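PDB 3I3V: probable secreted solute-binding lipoprotein, which probably binds an extracellular solute and hands it to a membrane transporter, as secreted lipoproteins of the bacterial solute-binding family generally do. Local coordinates for residues S187-E190 with A191-V194. Numbering follows the deposited sequence.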
loop_
_atom_site.group_PDB
_atom_site.type_symbol
_atom_site.label_atom_id
_atom_site.label_comp_id
_atom_site.label_asym_id
_atom_site.label_seq_id
_atom_site.Cartn_x
_atom_site.Cartn_y
_atom_site.Cartn_z
ATOM N N SER C 187 15.952 22.995 54.245
ATOM C CA SER C 187 15.465 22.549 52.950
ATOM C C SER C 187 14.310 23.466 52.579
ATOM O O SER C 187 13.882 24.288 53.385
ATOM C CB SER C 187 14.967 21.111 53.023
ATOM O OG SER C 187 13.851 21.012 53.888
ATOM N N GLN C 188 13.796 23.319 51.367
ATOM C CA GLN C 188 12.692 24.154 50.917
ATOM C C GLN C 188 11.505 24.103 51.887
ATOM O O GLN C 188 10.970 25.137 52.289
ATOM C CB GLN C 188 12.239 23.709 49.524
ATOM C CG GLN C 188 11.980 24.862 48.573
ATOM C CD GLN C 188 13.262 25.460 48.025
ATOM O OE1 GLN C 188 14.267 25.558 48.730
ATOM N NE2 GLN C 188 13.230 25.868 46.761
ATOM N N ASP C 189 11.100 22.894 52.259
ATOM C CA ASP C 189 9.976 22.697 53.170
ATOM C C ASP C 189 10.211 23.293 54.552
ATOM O O ASP C 189 9.294 23.876 55.142
ATOM C CB ASP C 189 9.667 21.205 53.297
ATOM C CG ASP C 189 8.829 20.685 52.143
ATOM O OD1 ASP C 189 9.148 21.002 50.976
ATOM O OD2 ASP C 189 7.849 19.955 52.404
ATOM N N GLU C 190 11.433 23.152 55.062
ATOM C CA GLU C 190 11.779 23.685 56.376
ATOM C C GLU C 190 11.743 25.201 56.407
ATOM O O GLU C 190 11.247 25.794 57.360
ATOM C CB GLU C 190 13.160 23.184 56.796
ATOM C CG GLU C 190 13.144 21.749 57.272
ATOM C CD GLU C 190 14.492 21.075 57.173
ATOM O OE1 GLU C 190 14.629 19.956 57.707
ATOM O OE2 GLU C 190 15.411 21.652 56.552
ATOM N N ALA C 191 12.279 25.826 55.365
ATOM C CA ALA C 191 12.288 27.279 55.274
ATOM C C ALA C 191 10.837 27.736 55.203
ATOM O O ALA C 191 10.474 28.782 55.737
ATOM C CB ALA C 191 13.051 27.729 54.029
ATOM N N ARG C 192 10.012 26.931 54.542
ATOM C CA ARG C 192 8.588 27.222 54.390
ATOM C C ARG C 192 7.945 27.341 55.774
ATOM O O ARG C 192 7.202 28.285 56.047
ATOM C CB ARG C 192 7.901 26.095 53.614
ATOM C CG ARG C 192 6.998 26.556 52.485
ATOM C CD ARG C 192 7.786 26.729 51.197
ATOM N NE ARG C 192 8.202 25.453 50.618
ATOM C CZ ARG C 192 7.379 24.591 50.030
ATOM N NH1 ARG C 192 6.083 24.864 49.938
ATOM N NH2 ARG C 192 7.851 23.455 49.529
ATOM N N HIS C 193 8.232 26.371 56.637
ATOM C CA HIS C 193 7.697 26.362 57.997
ATOM C C HIS C 193 8.293 27.494 58.835
ATOM O O HIS C 193 7.567 28.198 59.542
ATOM C CB HIS C 193 7.984 25.013 58.681
ATOM C CG HIS C 193 7.797 25.039 60.169
ATOM N ND1 HIS C 193 6.588 25.330 60.764
ATOM C CD2 HIS C 193 8.677 24.852 61.182
ATOM C CE1 HIS C 193 6.732 25.322 62.079
ATOM N NE2 HIS C 193 7.991 25.035 62.358
ATOM N N VAL C 194 9.612 27.665 58.754
ATOM C CA VAL C 194 10.287 28.713 59.515
ATOM C C VAL C 194 9.698 30.096 59.248
ATOM O O VAL C 194 9.287 30.782 60.180
ATOM C CB VAL C 194 11.810 28.749 59.212
ATOM C CG1 VAL C 194 12.475 29.874 59.983
ATOM C CG2 VAL C 194 12.442 27.434 59.593
#
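Asp-189 and Arg-192 are joined by a salt bridge, OD1 of the aspartate lying 3.1 Å from NH2 of the arginine, with the carboxylate and guanidinium planes turned 77° apart. The arginine chain is bent at chi2 (87°) and again at chi3 (71°), which folds it back toward the start of the helix and sets Arg-192 NE 3.2 Å from Gln-188 O. Gln-188 O is gripped twice: Arg-192 N makes the helical bond to it at 3.0 Å, while Arg-192 NE donates from the opposite face, well above the carbonyl plane. Replacing Arg-192 by an alanine is likely to strip the Asp-189 carboxylate of its positive mate and take away the second donor to Gln-188 O. These residues form the first turns of helix 188-197, which opens with a capping box. Ser-187, at the N-cap, receives a weak bond at OG from Glu-190 N, and its own N donates almost straight to Glu-190 OE2 at 2.7 Å. The negative carboxylate thus sits at the helix N-terminus, where it is likely to be favoured by the helix dipole. Further bonds of the helical ladder run from Ala-191 N to Ser-187 O and from Val-194 N to Glu-190 O (2.8 Å). CG2 of Val-194 makes a tight, somewhat strained approach to the same Glu-190 carbonyl oxygen, and buried Ala-191 packs on Gln-183 and Leu-355, the latter also touched by Arg-192.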